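Local coordinates for putative membrane anchored protein (PDB 3LSO), which is of unknown function but, as a putative membrane-anchored protein of Corynebacterium diphtheriae, is probably held at the cell envelope, at residues B[254-265]-B[277-286]; B[228-236]-B[456-464]. All blocks are in the same frame, centred on the assembly; numbering follows the deposited sequence.

From the N terminus, strand 203-204 is the first of the five-stranded mixed sheet that both contacts reach; strand 226-231 and the start of strand 234-241 then supply the first half of contact 2. Contact 1 next closes a short loop, pairing 254-265 with 277-286 as the two arms of a beta hairpin. The chain goes on through the later strands, and only after strand 440-453 does 456-464 return to 228-236. The long loop of contact 2 therefore encloses contact 1. Strands 226-231 and 258-267 are neighbours, so the returning C-terminal segment is tied to the same sheet as the hairpin.

Contact 1 of 2, residues B[254-265]-B[277-286]; sequences FDTSGSKTITAR and DGETIIPVVT
Arg265 grips Asp277 side-on in a two-point salt bridge near the loop-side end of the hairpin. Arg265 NE reaches Asp277 OD1 at 2.8 Å, while Arg265 NH2 meets the syn lone pair of Asp277 OD2 at 2.6 Å. The guanidinium and carboxylate planes are turned 33° apart, so the pairing is twisted rather than coplanar. The arginine chain leaves with CG anti to the backbone N (chi1 165°) and then bends at chi3, which brings its NE edge to the acid.

One non-hydrogen-bonded pair further into the hairpin, Thr263 OG1 donates to Glu279 OE2 over 2.8 Å, approaching from above the carboxylate plane; the same oxygen also bonds His233 NE2, so two partners fix this acid. Thr261 CG2 packs beside Glu279 on this face.

Apolar groups dominate the other face. Ile282 CD1 lies 3.7 Å from Ile262 CG1, and Val284 CG2 sits over one face of the Phe254 ring, 3.8 Å from its centroid, in a CH-pi contact displaced toward the rim. Lys260 crosses Val284 at a slant, its CG against CG2, and its end then leads away to bond Thr256 OG1 through NZ.

An antiparallel ladder holds these side chains in register, its strands at 150°. Lys260 with Ile282, Ile262 with Thr280 and Ala264 with Gly278 are hydrogen-bonded pairs, alternating with non-hydrogen-bonded ones such as Thr261 with Ile281.

Strand 226-231 flanks the hairpin along 258-267, and strand 203-204 runs parallel to 278-285 on its other side. Strand 208-214 covers the face of Phe254, Ile262 and Ile282. At the far end Pro283 and Val285 rest on Ile426 of strand 425-435, while Ser257 OG bonds the Ile426 backbone N and Ser259 OG bonds Glu452.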
loop_
_atom_site.group_PDB
_atom_site.type_symbol
_atom_site.label_atom_id
_atom_site.label_comp_id
_atom_site.label_asym_id
_atom_site.label_seq_id
_atom_site.Cartn_x
_atom_site.Cartn_y
_atom_site.Cartn_z
ATOM N N PHE B 254 4.345 -20.648 -14.741
ATOM C CA PHE B 254 4.453 -19.776 -15.899
ATOM C C PHE B 254 5.082 -20.469 -17.100
ATOM O O PHE B 254 5.890 -21.386 -16.958
ATOM C CB PHE B 254 5.235 -18.523 -15.553
ATOM C CG PHE B 254 4.534 -17.631 -14.579
ATOM C CD1 PHE B 254 4.933 -17.590 -13.247
ATOM C CD2 PHE B 254 3.475 -16.825 -14.986
ATOM C CE1 PHE B 254 4.295 -16.769 -12.336
ATOM C CE2 PHE B 254 2.825 -15.994 -14.071
ATOM C CZ PHE B 254 3.238 -15.967 -12.751
ATOM N N ASP B 255 4.717 -20.014 -18.292
ATOM C CA ASP B 255 5.257 -20.585 -19.518
ATOM C C ASP B 255 6.404 -19.766 -20.071
ATOM O O ASP B 255 7.356 -20.325 -20.581
ATOM C CB ASP B 255 4.166 -20.645 -20.568
ATOM C CG ASP B 255 3.126 -21.693 -20.265
ATOM O OD1 ASP B 255 3.545 -22.859 -20.087
ATOM O OD2 ASP B 255 1.913 -21.343 -20.226
ATOM N N THR B 256 6.303 -18.440 -19.962
ATOM C CA THR B 256 7.229 -17.492 -20.586
ATOM C C THR B 256 7.624 -16.424 -19.572
ATOM O O THR B 256 6.826 -16.079 -18.701
ATOM C CB THR B 256 6.542 -16.760 -21.781
ATOM O OG1 THR B 256 5.335 -16.136 -21.335
ATOM C CG2 THR B 256 6.205 -17.728 -22.929
ATOM N N SER B 257 8.831 -15.881 -19.681
ATOM C CA SER B 257 9.222 -14.776 -18.809
ATOM C C SER B 257 8.497 -13.463 -19.180
ATOM O O SER B 257 7.937 -13.338 -20.277
ATOM C CB SER B 257 10.756 -14.609 -18.740
ATOM O OG SER B 257 11.318 -14.082 -19.921
ATOM N N GLY B 258 8.505 -12.514 -18.239
ATOM C CA GLY B 258 7.858 -11.200 -18.367
ATOM C C GLY B 258 7.391 -10.627 -17.024
ATOM O O GLY B 258 7.402 -11.324 -16.014
ATOM N N SER B 259 6.997 -9.352 -16.996
ATOM C CA SER B 259 6.251 -8.820 -15.861
ATOM C C SER B 259 4.869 -9.390 -15.969
ATOM O O SER B 259 4.145 -9.098 -16.917
ATOM C CB SER B 259 6.168 -7.308 -15.889
ATOM O OG SER B 259 7.436 -6.756 -15.640
ATOM N N LYS B 260 4.515 -10.225 -15.010
ATOM C CA LYS B 260 3.208 -10.824 -14.974
ATOM C C LYS B 260 2.320 -10.055 -14.006
ATOM O O LYS B 260 2.759 -9.672 -12.925
ATOM C CB LYS B 260 3.344 -12.284 -14.580
ATOM C CG LYS B 260 4.361 -13.019 -15.466
ATOM C CD LYS B 260 3.748 -13.467 -16.783
ATOM C CE LYS B 260 4.782 -14.053 -17.691
ATOM N NZ LYS B 260 4.258 -14.202 -19.085
ATOM N N THR B 261 1.082 -9.785 -14.416
ATOM C CA THR B 261 0.135 -9.030 -13.605
ATOM C C THR B 261 -0.826 -10.007 -12.959
ATOM O O THR B 261 -1.562 -10.713 -13.641
ATOM C CB THR B 261 -0.651 -8.049 -14.460
ATOM O OG1 THR B 261 0.230 -7.036 -14.960
ATOM C CG2 THR B 261 -1.659 -7.369 -13.641
ATOM N N ILE B 262 -0.787 -10.070 -11.639
ATOM C CA ILE B 262 -1.679 -10.936 -10.906
ATOM C C ILE B 262 -2.792 -10.078 -10.350
ATOM O O ILE B 262 -2.547 -8.999 -9.776
ATOM C CB ILE B 262 -0.955 -11.657 -9.761
ATOM C CG1 ILE B 262 0.364 -12.272 -10.252
ATOM C CG2 ILE B 262 -1.845 -12.717 -9.131
ATOM C CD1 ILE B 262 0.207 -13.269 -11.414
ATOM N N THR B 263 -4.021 -10.554 -10.544
ATOM C CA THR B 263 -5.189 -9.861 -10.037
ATOM C C THR B 263 -5.998 -10.841 -9.215
ATOM O O THR B 263 -6.141 -12.016 -9.605
ATOM C CB THR B 263 -6.014 -9.258 -11.176
ATOM O OG1 THR B 263 -5.160 -8.419 -11.975
ATOM C CG2 THR B 263 -7.148 -8.415 -10.620
ATOM N N ALA B 264 -6.473 -10.374 -8.060
ATOM C CA ALA B 264 -7.341 -11.157 -7.182
ATOM C C ALA B 264 -8.656 -10.423 -7.076
ATOM O O ALA B 264 -8.676 -9.188 -6.899
ATOM C CB ALA B 264 -6.726 -11.315 -5.808
ATOM N N ARG B 265 -9.746 -11.182 -7.187
ATOM C CA ARG B 265 -11.090 -10.624 -7.217
ATOM C C ARG B 265 -11.990 -11.430 -6.303
ATOM O O ARG B 265 -12.065 -12.655 -6.420
ATOM C CB ARG B 265 -11.639 -10.645 -8.641
ATOM C CG ARG B 265 -13.135 -10.429 -8.710
ATOM C CD ARG B 265 -13.619 -10.100 -10.102
ATOM N NE ARG B 265 -13.203 -8.762 -10.494
ATOM C CZ ARG B 265 -13.342 -8.264 -11.716
ATOM N NH1 ARG B 265 -13.906 -8.989 -12.670
ATOM N NH2 ARG B 265 -12.918 -7.037 -11.986
ATOM N N ASP B 277 -10.686 -4.918 -6.703
ATOM C CA ASP B 277 -9.708 -5.960 -6.987
ATOM C C ASP B 277 -8.339 -5.567 -6.435
ATOM O O ASP B 277 -7.979 -4.391 -6.414
ATOM C CB ASP B 277 -9.565 -6.171 -8.503
ATOM C CG ASP B 277 -10.867 -6.640 -9.192
ATOM O OD1 ASP B 277 -11.612 -7.495 -8.636
ATOM O OD2 ASP B 277 -11.122 -6.161 -10.327
ATOM N N GLY B 278 -7.575 -6.560 -5.997
ATOM C CA GLY B 278 -6.164 -6.347 -5.674
ATOM C C GLY B 278 -5.258 -6.766 -6.821
ATOM O O GLY B 278 -5.498 -7.800 -7.424
ATOM N N GLU B 279 -4.238 -5.961 -7.131
ATOM C CA GLU B 279 -3.263 -6.318 -8.165
ATOM C C GLU B 279 -1.859 -6.255 -7.656
ATOM O O GLU B 279 -1.534 -5.404 -6.842
ATOM C CB GLU B 279 -3.379 -5.426 -9.417
ATOM C CG GLU B 279 -4.164 -6.085 -10.535
ATOM C CD GLU B 279 -4.153 -5.358 -11.878
ATOM O OE1 GLU B 279 -3.286 -4.485 -12.170
ATOM O OE2 GLU B 279 -5.047 -5.698 -12.676
ATOM N N THR B 280 -1.017 -7.148 -8.156
ATOM C CA THR B 280 0.435 -7.002 -7.996
ATOM C C THR B 280 1.170 -7.426 -9.296
ATOM O O THR B 280 0.551 -7.986 -10.215
ATOM C CB THR B 280 0.942 -7.736 -6.710
ATOM O OG1 THR B 280 2.160 -7.145 -6.248
ATOM C CG2 THR B 280 1.177 -9.202 -6.961
ATOM N N ILE B 281 2.467 -7.155 -9.387
ATOM C CA ILE B 281 3.216 -7.526 -10.563
ATOM C C ILE B 281 4.366 -8.406 -10.166
ATOM O O ILE B 281 5.127 -8.027 -9.285
ATOM C CB ILE B 281 3.754 -6.280 -11.272
ATOM C CG1 ILE B 281 2.591 -5.491 -11.869
ATOM C CG2 ILE B 281 4.760 -6.674 -12.364
ATOM C CD1 ILE B 281 2.997 -4.282 -12.670
ATOM N N ILE B 282 4.510 -9.564 -10.807
ATOM C CA ILE B 282 5.643 -10.447 -10.550
ATOM C C ILE B 282 6.553 -10.522 -11.752
ATOM O O ILE B 282 6.119 -10.920 -12.827
ATOM C CB ILE B 282 5.230 -11.881 -10.342
ATOM C CG1 ILE B 282 4.286 -12.026 -9.164
ATOM C CG2 ILE B 282 6.471 -12.747 -10.064
ATOM C CD1 ILE B 282 3.696 -13.457 -9.081
ATOM N N PRO B 283 7.832 -10.191 -11.570
ATOM C CA PRO B 283 8.729 -10.368 -12.669
ATOM C C PRO B 283 9.076 -11.831 -12.772
ATOM O O PRO B 283 9.562 -12.415 -11.804
ATOM C CB PRO B 283 9.971 -9.585 -12.235
ATOM C CG PRO B 283 9.601 -8.912 -10.971
ATOM C CD PRO B 283 8.542 -9.715 -10.380
ATOM N N VAL B 284 8.836 -12.426 -13.930
ATOM C CA VAL B 284 9.209 -13.803 -14.130
ATOM C C VAL B 284 10.367 -13.893 -15.109
ATOM O O VAL B 284 10.318 -13.339 -16.192
ATOM C CB VAL B 284 8.013 -14.610 -14.565
ATOM C CG1 VAL B 284 8.414 -15.980 -14.983
ATOM C CG2 VAL B 284 7.066 -14.709 -13.421
ATOM N N VAL B 285 11.424 -14.576 -14.706
ATOM C CA VAL B 285 12.647 -14.647 -15.490
ATOM C C VAL B 285 12.846 -16.092 -15.974
ATOM O O VAL B 285 12.270 -17.021 -15.389
ATOM C CB VAL B 285 13.849 -14.203 -14.622
ATOM C CG1 VAL B 285 13.810 -12.708 -14.366
ATOM C CG2 VAL B 285 13.847 -14.943 -13.294
ATOM N N THR B 286 13.662 -16.290 -17.014
ATOM C CA THR B 286 13.931 -17.643 -17.549
ATOM C C THR B 286 14.609 -18.584 -16.534
ATOM O O THR B 286 13.999 -19.541 -16.046
ATOM C CB THR B 286 14.777 -17.563 -18.824
ATOM O OG1 THR B 286 14.106 -16.712 -19.760
ATOM C CG2 THR B 286 14.983 -18.957 -19.438
#

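Contact 2 of 2, residues B[228-236]-B[456-464]; sequences QFFVNHIAA and PDLPALPER
His233 ND1 donates to Pro459 O at 2.8 Å, the sole hydrogen bond between 228-236 and 456-464. The carbonyl oxygen lies in the imidazole plane, and the N-H...O angle is 151°. NE2 of the same ring is bonded to Glu279, so both ring nitrogens face acceptors and the imidazole is fixed against rotation; this pairing is consistent with a ring that carries some positive charge, favoured by the nearby acid.

Two leucines sandwich the ring through CH-pi contacts. Leu458 CD2 stands over the centre of one face, 3.6 Å from the His233 centroid, and Leu461 CG covers the opposite face at 3.8 Å from that centroid, offset toward the rim. Both leucine side chains cross the histidine at about a right angle. His233 is carried into this slot by its CG being anti to the carbonyl carbon (chi1 -68°).

The histidine sits at the tip of a beta hairpin, in a type I' turn from Val231 to Ile234 that links strands 226-231 and 234-241. Asn232 and His233, its two central residues, both have positive phi. Asn232 OD1 bonds the backbone N of Thr261, tying the turn to the neighbouring strand. The proline-rich partner is extended, with backbone angles in the polyproline II region, and runs past this tip without joining the sheet.

Beyond the histidine, Leu461 continues onto Phe230: its CD2 lies over the ring face in a further CH-pi contact, 3.8 Å from the centroid. Pro462 CG approaches Phe230 CE1 obliquely at 4.2 Å, and Pro462 O accepts a hydrogen bond from Arg265 NH1. Toward the other end of the segment, Pro459 CG packs 4.0 Å from Ile234 CD1, on the surface of the protein.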
loop_
_atom_site.group_PDB
_atom_site.type_symbol
_atom_site.label_atom_id
_atom_site.label_comp_id
_atom_site.label_asym_id
_atom_site.label_seq_id
_atom_site.Cartn_x
_atom_site.Cartn_y
_atom_site.Cartn_z
ATOM N N GLN B 228 -11.359 -15.195 -7.365
ATOM C CA GLN B 228 -10.928 -15.482 -8.717
ATOM C C GLN B 228 -9.603 -14.802 -8.989
ATOM O O GLN B 228 -9.484 -13.579 -8.863
ATOM C CB GLN B 228 -11.939 -15.003 -9.742
ATOM C CG GLN B 228 -11.503 -15.315 -11.165
ATOM C CD GLN B 228 -11.406 -16.816 -11.430
ATOM O OE1 GLN B 228 -10.317 -17.401 -11.411
ATOM N NE2 GLN B 228 -12.557 -17.451 -11.651
ATOM N N PHE B 229 -8.601 -15.590 -9.354
ATOM C CA PHE B 229 -7.306 -15.030 -9.692
ATOM C C PHE B 229 -7.231 -14.780 -11.181
ATOM O O PHE B 229 -7.963 -15.398 -11.964
ATOM C CB PHE B 229 -6.182 -15.962 -9.249
ATOM C CG PHE B 229 -6.005 -16.012 -7.761
ATOM C CD1 PHE B 229 -6.621 -16.986 -7.012
ATOM C CD2 PHE B 229 -5.235 -15.067 -7.111
ATOM C CE1 PHE B 229 -6.453 -17.028 -5.648
ATOM C CE2 PHE B 229 -5.065 -15.109 -5.763
ATOM C CZ PHE B 229 -5.680 -16.093 -5.026
ATOM N N PHE B 230 -6.365 -13.855 -11.567
ATOM C CA PHE B 230 -6.131 -13.588 -12.966
ATOM C C PHE B 230 -4.647 -13.445 -13.191
ATOM O O PHE B 230 -3.924 -12.887 -12.354
ATOM C CB PHE B 230 -6.794 -12.291 -13.382
ATOM C CG PHE B 230 -8.280 -12.320 -13.339
ATOM C CD1 PHE B 230 -9.012 -12.497 -14.499
ATOM C CD2 PHE B 230 -8.958 -12.112 -12.147
ATOM C CE1 PHE B 230 -10.405 -12.488 -14.474
ATOM C CE2 PHE B 230 -10.362 -12.114 -12.113
ATOM C CZ PHE B 230 -11.080 -12.306 -13.283
ATOM N N VAL B 231 -4.196 -13.946 -14.329
ATOM C CA VAL B 231 -2.838 -13.726 -14.768
ATOM C C VAL B 231 -2.997 -12.944 -16.050
ATOM O O VAL B 231 -3.800 -13.320 -16.909
ATOM C CB VAL B 231 -2.074 -15.043 -15.020
ATOM C CG1 VAL B 231 -0.711 -14.742 -15.561
ATOM C CG2 VAL B 231 -1.925 -15.824 -13.745
ATOM N N ASN B 232 -2.267 -11.843 -16.154
ATOM C CA ASN B 232 -2.376 -10.967 -17.299
ATOM C C ASN B 232 -3.800 -10.788 -17.782
ATOM O O ASN B 232 -4.108 -10.932 -18.970
ATOM C CB ASN B 232 -1.431 -11.417 -18.408
ATOM C CG ASN B 232 0.008 -10.927 -18.189
ATOM O OD1 ASN B 232 0.376 -10.417 -17.121
ATOM N ND2 ASN B 232 0.818 -11.071 -19.209
ATOM N N HIS B 233 -4.657 -10.474 -16.813
ATOM C CA HIS B 233 -6.088 -10.164 -16.996
ATOM C C HIS B 233 -6.983 -11.268 -17.580
ATOM O O HIS B 233 -8.064 -10.995 -18.135
ATOM C CB HIS B 233 -6.289 -8.818 -17.711
ATOM C CG HIS B 233 -5.876 -7.630 -16.888
ATOM N ND1 HIS B 233 -5.868 -6.343 -17.387
ATOM C CD2 HIS B 233 -5.443 -7.539 -15.607
ATOM C CE1 HIS B 233 -5.464 -5.510 -16.447
ATOM N NE2 HIS B 233 -5.201 -6.211 -15.357
ATOM N N ILE B 234 -6.559 -12.515 -17.404
ATOM C CA ILE B 234 -7.352 -13.667 -17.846
ATOM C C ILE B 234 -7.547 -14.673 -16.693
ATOM O O ILE B 234 -6.600 -15.028 -16.001
ATOM C CB ILE B 234 -6.716 -14.293 -19.126
ATOM C CG1 ILE B 234 -7.042 -13.407 -20.342
ATOM C CG2 ILE B 234 -7.193 -15.723 -19.341
ATOM C CD1 ILE B 234 -5.882 -13.237 -21.353
ATOM N N ALA B 235 -8.781 -15.109 -16.485
ATOM C CA ALA B 235 -9.130 -15.980 -15.360
ATOM C C ALA B 235 -8.204 -17.183 -15.226
ATOM O O ALA B 235 -8.141 -18.039 -16.105
ATOM C CB ALA B 235 -10.577 -16.437 -15.478
ATOM N N ALA B 236 -7.492 -17.253 -14.113
ATOM C CA ALA B 236 -6.602 -18.375 -13.876
ATOM C C ALA B 236 -7.305 -19.453 -13.084
ATOM O O ALA B 236 -7.325 -19.414 -11.862
ATOM C CB ALA B 236 -5.329 -17.914 -13.164
ATOM N N PRO B 456 2.837 -8.338 -25.491
ATOM C CA PRO B 456 1.577 -7.800 -25.994
ATOM C C PRO B 456 0.811 -7.079 -24.881
ATOM O O PRO B 456 1.092 -7.300 -23.694
ATOM C CB PRO B 456 0.825 -9.049 -26.457
ATOM C CG PRO B 456 1.352 -10.154 -25.581
ATOM C CD PRO B 456 2.779 -9.794 -25.259
ATOM N N ASP B 457 -0.121 -6.210 -25.262
ATOM C CA ASP B 457 -0.934 -5.494 -24.287
ATOM C C ASP B 457 -1.864 -6.468 -23.572
ATOM O O ASP B 457 -2.251 -7.504 -24.129
ATOM C CB ASP B 457 -1.769 -4.391 -24.968
ATOM C CG ASP B 457 -0.913 -3.290 -25.619
ATOM O OD1 ASP B 457 0.350 -3.400 -25.637
ATOM O OD2 ASP B 457 -1.531 -2.310 -26.116
ATOM N N LEU B 458 -2.226 -6.129 -22.339
ATOM C CA LEU B 458 -3.225 -6.886 -21.588
ATOM C C LEU B 458 -4.628 -6.552 -22.076
ATOM O O LEU B 458 -4.902 -5.389 -22.395
ATOM C CB LEU B 458 -3.144 -6.538 -20.102
ATOM C CG LEU B 458 -1.956 -6.973 -19.252
ATOM C CD1 LEU B 458 -0.666 -6.285 -19.708
ATOM C CD2 LEU B 458 -2.257 -6.661 -17.796
ATOM N N PRO B 459 -5.530 -7.560 -22.125
ATOM C CA PRO B 459 -6.935 -7.230 -22.341
ATOM C C PRO B 459 -7.438 -6.549 -21.088
ATOM O O PRO B 459 -6.744 -6.537 -20.077
ATOM C CB PRO B 459 -7.609 -8.597 -22.496
ATOM C CG PRO B 459 -6.482 -9.571 -22.738
ATOM C CD PRO B 459 -5.332 -9.013 -21.980
ATOM N N ALA B 460 -8.616 -5.958 -21.143
ATOM C CA ALA B 460 -9.195 -5.428 -19.928
ATOM C C ALA B 460 -9.731 -6.592 -19.124
ATOM O O ALA B 460 -10.215 -7.579 -19.685
ATOM C CB ALA B 460 -10.311 -4.444 -20.243
ATOM N N LEU B 461 -9.623 -6.480 -17.809
ATOM C CA LEU B 461 -10.409 -7.313 -16.923
ATOM C C LEU B 461 -11.896 -7.157 -17.233
ATOM O O LEU B 461 -12.369 -6.035 -17.421
ATOM C CB LEU B 461 -10.193 -6.888 -15.481
ATOM C CG LEU B 461 -8.966 -7.346 -14.732
ATOM C CD1 LEU B 461 -9.021 -6.700 -13.366
ATOM C CD2 LEU B 461 -8.957 -8.856 -14.619
ATOM N N PRO B 462 -12.635 -8.281 -17.281
ATOM C CA PRO B 462 -14.106 -8.240 -17.327
ATOM C C PRO B 462 -14.701 -7.393 -16.202
ATOM O O PRO B 462 -14.321 -7.550 -15.040
ATOM C CB PRO B 462 -14.516 -9.714 -17.142
ATOM C CG PRO B 462 -13.220 -10.479 -16.851
ATOM C CD PRO B 462 -12.123 -9.653 -17.437
ATOM N N GLU B 463 -15.624 -6.503 -16.563
ATOM C CA GLU B 463 -16.298 -5.615 -15.611
ATOM C C GLU B 463 -16.739 -6.397 -14.373
ATOM O O GLU B 463 -17.197 -7.535 -14.486
ATOM C CB GLU B 463 -17.510 -4.913 -16.286
ATOM N N ARG B 464 -16.569 -5.807 -13.191
ATOM C CA ARG B 464 -17.086 -6.430 -11.965
ATOM C C ARG B 464 -18.612 -6.246 -11.825
ATOM O O ARG B 464 -19.176 -5.309 -12.388
ATOM C CB ARG B 464 -16.327 -5.938 -10.727
ATOM C CG ARG B 464 -15.909 -4.478 -10.741
ATOM C CD ARG B 464 -14.856 -4.227 -9.669
ATOM N NE ARG B 464 -15.337 -4.525 -8.319
ATOM C CZ ARG B 464 -15.873 -3.632 -7.490
ATOM N NH1 ARG B 464 -16.003 -2.365 -7.854
ATOM N NH2 ARG B 464 -16.282 -4.005 -6.290
#